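Local coordinates for protein multisubunit Na+/H+ antiporter, B subunit (Anoxybacillus flavithermus, PDB 6Z16) that forms the membrane-embedded B subunit of a multisubunit sodium/proton antiporter complex, which probably exchanges sodium ions for protons across the cell membrane, at residues 57-61 and 134-138. Residues are numbered along the deposited sequence; the frame is centred on the assembly and turned at random.
With PTY (phosphatidylethanolamine), chain Q.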
ATOM      1  N   ILE B  57      26.520 -11.661 -25.876  1.00 95.58           N
ATOM      2  CA  ILE B  57      25.995 -10.604 -26.735  1.00 90.96           C
ATOM      3  C   ILE B  57      24.661 -11.054 -27.321  1.00 78.22           C
ATOM      4  O   ILE B  57      23.782 -10.229 -27.591  1.00 84.75           O
ATOM      5  CB  ILE B  57      27.022 -10.212 -27.825  1.00105.76           C
ATOM      6  CG1 ILE B  57      26.584  -8.965 -28.601  1.00 81.30           C
ATOM      7  CG2 ILE B  57      27.347 -11.372 -28.764  1.00124.84           C
ATOM      8  CD1 ILE B  57      26.587  -7.711 -27.790  1.00 67.45           C
ATOM      9  N   GLU B  58      24.475 -12.365 -27.488  1.00 68.80           N
ATOM     10  CA  GLU B  58      23.180 -12.868 -27.926  1.00 75.43           C
ATOM     11  C   GLU B  58      22.203 -12.965 -26.763  1.00 76.22           C
ATOM     12  O   GLU B  58      20.991 -12.796 -26.951  1.00 82.21           O
ATOM     13  CB  GLU B  58      23.350 -14.224 -28.622  1.00 91.94           C
ATOM     14  CG  GLU B  58      23.963 -15.331 -27.774  1.00119.99           C
ATOM     15  CD  GLU B  58      22.936 -16.212 -27.083  1.00130.78           C
ATOM     16  OE1 GLU B  58      21.790 -16.288 -27.568  1.00127.51           O
ATOM     17  OE2 GLU B  58      23.276 -16.824 -26.050  1.00130.70           O
ATOM     18  N   THR B  59      22.719 -13.198 -25.555  1.00 65.75           N
ATOM     19  CA  THR B  59      21.868 -13.352 -24.389  1.00 57.08           C
ATOM     20  C   THR B  59      21.245 -12.026 -23.986  1.00 46.30           C
ATOM     21  O   THR B  59      20.087 -11.994 -23.575  1.00 44.24           O
ATOM     22  CB  THR B  59      22.678 -13.950 -23.238  1.00 69.41           C
ATOM     23  OG1 THR B  59      23.289 -15.170 -23.673  1.00 76.74           O
ATOM     24  CG2 THR B  59      21.796 -14.267 -22.046  1.00 68.28           C
ATOM     25  N   VAL B  60      21.967 -10.921 -24.147  1.00 45.17           N
ATOM     26  CA  VAL B  60      21.433  -9.629 -23.730  1.00 52.27           C
ATOM     27  C   VAL B  60      20.382  -9.125 -24.714  1.00 60.17           C
ATOM     28  O   VAL B  60      19.355  -8.566 -24.309  1.00 60.58           O
ATOM     29  CB  VAL B  60      22.586  -8.633 -23.536  1.00 39.72           C
ATOM     30  CG1 VAL B  60      22.074  -7.250 -23.185  1.00 38.03           C
ATOM     31  CG2 VAL B  60      23.492  -9.135 -22.446  1.00 32.48           C
ATOM     32  N   ARG B  61      20.580  -9.352 -26.015  1.00 59.79           N
ATOM     33  CA  ARG B  61      19.509  -9.034 -26.950  1.00 57.73           C
ATOM     34  C   ARG B  61      18.360 -10.027 -26.863  1.00 57.76           C
ATOM     35  O   ARG B  61      17.261  -9.720 -27.332  1.00 59.96           O
ATOM     36  CB  ARG B  61      20.018  -8.962 -28.391  1.00 63.76           C
ATOM     37  CG  ARG B  61      20.553 -10.254 -28.965  1.00 69.26           C
ATOM     38  CD  ARG B  61      20.707 -10.129 -30.473  1.00 74.85           C
ATOM     39  NE  ARG B  61      21.623  -9.066 -30.873  1.00 71.01           N
ATOM     40  CZ  ARG B  61      22.908  -9.247 -31.144  1.00 73.63           C
ATOM     41  NH1 ARG B  61      23.435 -10.460 -31.079  1.00 77.87           N
ATOM     42  NH2 ARG B  61      23.658  -8.215 -31.499  1.00 70.00           N
ATOM     43  N   GLU B 134      27.606  -2.522 -29.008  1.00 56.42           N
ATOM     44  CA  GLU B 134      27.450  -3.860 -29.563  1.00 59.37           C
ATOM     45  C   GLU B 134      27.850  -3.945 -31.030  1.00 70.11           C
ATOM     46  O   GLU B 134      27.843  -5.045 -31.581  1.00 88.59           O
ATOM     47  CB  GLU B 134      26.021  -4.383 -29.401  1.00 79.70           C
ATOM     48  CG  GLU B 134      24.991  -3.798 -30.345  1.00119.54           C
ATOM     49  CD  GLU B 134      23.593  -4.325 -30.069  1.00128.16           C
ATOM     50  OE1 GLU B 134      23.453  -5.176 -29.167  1.00130.20           O
ATOM     51  OE2 GLU B 134      22.637  -3.879 -30.739  1.00127.25           O
ATOM     52  N   THR B 135      28.201  -2.826 -31.673  1.00 66.44           N
ATOM     53  CA  THR B 135      28.819  -2.893 -32.989  1.00 66.13           C
ATOM     54  C   THR B 135      30.303  -3.189 -32.866  1.00 68.39           C
ATOM     55  O   THR B 135      30.845  -4.004 -33.621  1.00 68.93           O
ATOM     56  CB  THR B 135      28.590  -1.574 -33.733  1.00 60.69           C
ATOM     57  OG1 THR B 135      27.185  -1.343 -33.873  1.00 58.86           O
ATOM     58  CG2 THR B 135      29.219  -1.598 -35.113  1.00 58.45           C
ATOM     59  N   ILE B 136      30.966  -2.541 -31.906  1.00 65.85           N
ATOM     60  CA  ILE B 136      32.371  -2.825 -31.639  1.00 53.00           C
ATOM     61  C   ILE B 136      32.555  -4.234 -31.082  1.00 59.96           C
ATOM     62  O   ILE B 136      33.535  -4.914 -31.415  1.00 63.63           O
ATOM     63  CB  ILE B 136      32.918  -1.730 -30.703  1.00 52.79           C
ATOM     64  CG1 ILE B 136      32.972  -0.400 -31.450  1.00 66.20           C
ATOM     65  CG2 ILE B 136      34.275  -2.067 -30.166  1.00 49.70           C
ATOM     66  CD1 ILE B 136      33.244   0.764 -30.568  1.00 75.39           C
ATOM     67  N   GLY B 137      31.587  -4.727 -30.302  1.00 67.60           N
ATOM     68  CA  GLY B 137      31.772  -5.993 -29.606  1.00 63.74           C
ATOM     69  C   GLY B 137      31.806  -7.212 -30.513  1.00 60.65           C
ATOM     70  O   GLY B 137      32.623  -8.114 -30.317  1.00 56.77           O
ATOM     71  N   GLU B 138      30.932  -7.259 -31.513  1.00 77.63           N
ATOM     72  CA  GLU B 138      30.831  -8.420 -32.388  1.00 98.83           C
ATOM     73  C   GLU B 138      31.576  -8.230 -33.703  1.00107.98           C
ATOM     74  O   GLU B 138      31.275  -8.915 -34.686  1.00104.44           O
ATOM     75  CB  GLU B 138      29.360  -8.754 -32.638  1.00102.17           C
ATOM     76  CG  GLU B 138      28.579  -7.650 -33.327  1.00104.22           C
ATOM     77  CD  GLU B 138      27.088  -7.919 -33.358  1.00115.52           C
ATOM     78  OE1 GLU B 138      26.658  -8.982 -32.866  1.00117.09           O
ATOM     79  OE2 GLU B 138      26.340  -7.056 -33.858  1.00117.87           O
TER
HETATM   80  C1  PTY Q 903      37.112  -5.862 -26.677  1.00100.48           C
HETATM   81  C2  PTY Q 903      36.453  -8.391 -31.074  1.00133.64           C
HETATM   82  C3  PTY Q 903      37.505  -7.360 -30.615  1.00125.02           C
HETATM   83  O4  PTY Q 903      36.817  -4.449 -26.585  1.00103.39           O
HETATM   84  C5  PTY Q 903      38.969  -7.443 -27.238  1.00120.34           C
HETATM   85  C6  PTY Q 903      38.563  -6.006 -27.049  1.00113.22           C
HETATM   86  O7  PTY Q 903      39.369  -5.428 -25.971  1.00106.44           O
HETATM   87  C8  PTY Q 903      39.903  -4.213 -26.181  1.00105.65           C
HETATM   88  O10 PTY Q 903      39.797  -3.606 -27.209  1.00109.61           O
HETATM   89  C11 PTY Q 903      40.660  -3.732 -24.980  1.00 90.70           C
HETATM   90  C12 PTY Q 903      39.801  -3.407 -23.765  1.00 80.15           C
HETATM   91  C13 PTY Q 903      38.877  -2.224 -23.975  1.00 93.63           C
HETATM   92  C14 PTY Q 903      38.591  -1.444 -22.700  1.00 90.67           C
HETATM   93  C15 PTY Q 903      37.827  -2.218 -21.648  1.00 65.94           C
HETATM   94  C16 PTY Q 903      38.300  -1.953 -20.233  1.00 65.47           C
HETATM   95  C17 PTY Q 903      38.198  -0.509 -19.771  1.00 56.00           C
HETATM   96  C18 PTY Q 903      36.782  -0.034 -19.518  1.00 46.08           C
HETATM   97  C19 PTY Q 903      36.668   0.995 -18.409  1.00 47.63           C
HETATM   98  C20 PTY Q 903      37.538   2.218 -18.614  1.00 71.91           C
HETATM   99  C21 PTY Q 903      37.420   3.248 -17.506  1.00 82.43           C
HETATM  100  C22 PTY Q 903      37.899   2.745 -16.159  1.00103.20           C
HETATM  101  C30 PTY Q 903      35.544  -4.072 -26.710  1.00107.91           C
HETATM  102  C31 PTY Q 903      35.416  -2.577 -26.683  1.00111.66           C
HETATM  103  O30 PTY Q 903      34.630  -4.838 -26.842  1.00106.71           O
HETATM  104  C32 PTY Q 903      34.172  -2.066 -25.971  1.00114.57           C
HETATM  105  C33 PTY Q 903      34.323  -2.060 -24.464  1.00114.25           C
HETATM  106  C34 PTY Q 903      33.166  -1.419 -23.725  1.00104.58           C
HETATM  107  C35 PTY Q 903      33.421  -1.272 -22.239  1.00 99.79           C
HETATM  108  C36 PTY Q 903      32.482  -0.311 -21.537  1.00 84.18           C
HETATM  109  C37 PTY Q 903      33.032   0.166 -20.207  1.00 88.71           C
HETATM  110  C38 PTY Q 903      32.105   1.070 -19.424  1.00 99.85           C
HETATM  111  C39 PTY Q 903      31.669   2.313 -20.170  1.00109.78           C
HETATM  112  C40 PTY Q 903      31.085   3.380 -19.262  1.00120.93           C
HETATM  113  C41 PTY Q 903      29.883   2.924 -18.462  1.00117.86           C
HETATM  114  C42 PTY Q 903      28.674   2.635 -19.325  1.00103.78           C
HETATM  115  C43 PTY Q 903      28.154   3.853 -20.046  1.00 89.35           C
HETATM  116  C44 PTY Q 903      27.183   3.515 -21.147  1.00 95.50           C
HETATM  117  P1  PTY Q 903      39.593  -8.698 -29.570  1.00144.73           P
HETATM  118  O11 PTY Q 903      38.804  -7.986 -30.760  1.00128.54           O
HETATM  119  O12 PTY Q 903      38.663  -9.743 -28.991  1.00153.78           O
HETATM  120  O13 PTY Q 903      40.905  -9.212 -30.023  1.00132.91           O
HETATM  121  O14 PTY Q 903      39.765  -7.545 -28.440  1.00135.44           O
HETATM  122  N1  PTY Q 903      36.327  -9.456 -30.073  1.00133.40           N
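NH2 of Arg61 meets two carboxylates four residues apart, Glu138 and Glu134, forming a salt-bridge network. Its bond to Glu138 OE1 is weak at 3.4 Å but fairly straight, with an N-H...O angle of 161°. OE1 lies at the edge of the guanidinium, near its plane, and the two flat groups are tilted by only 25°. Glu134 OE1, 3.8 Å from NH2, sits well out of that plane, so this long salt bridge rests on charge alone. Glu134 lies in the last turn of helix 114-137 and Glu138 just past its end, and both reach across to the short helix 58-63 that follows helix 37-54, predicted to span the membrane. Replacing Arg61 with a leucine would probably leave the two neighbouring carboxylates without their shared positive charge and facing each other's repulsion. Apart from the charges, Ile57 CD1 packs 3.7 Å from Glu134 CB, the side chains crossing at about a right angle; CG1 anti to the backbone N (chi1 -171°) brings CD1 there. Ile57 also touches Leu52 of helix 37-54. On another side of helix 114-137, Ile136 CG2 lies 3.7 Å from C31 of the bound phosphatidylethanolamine.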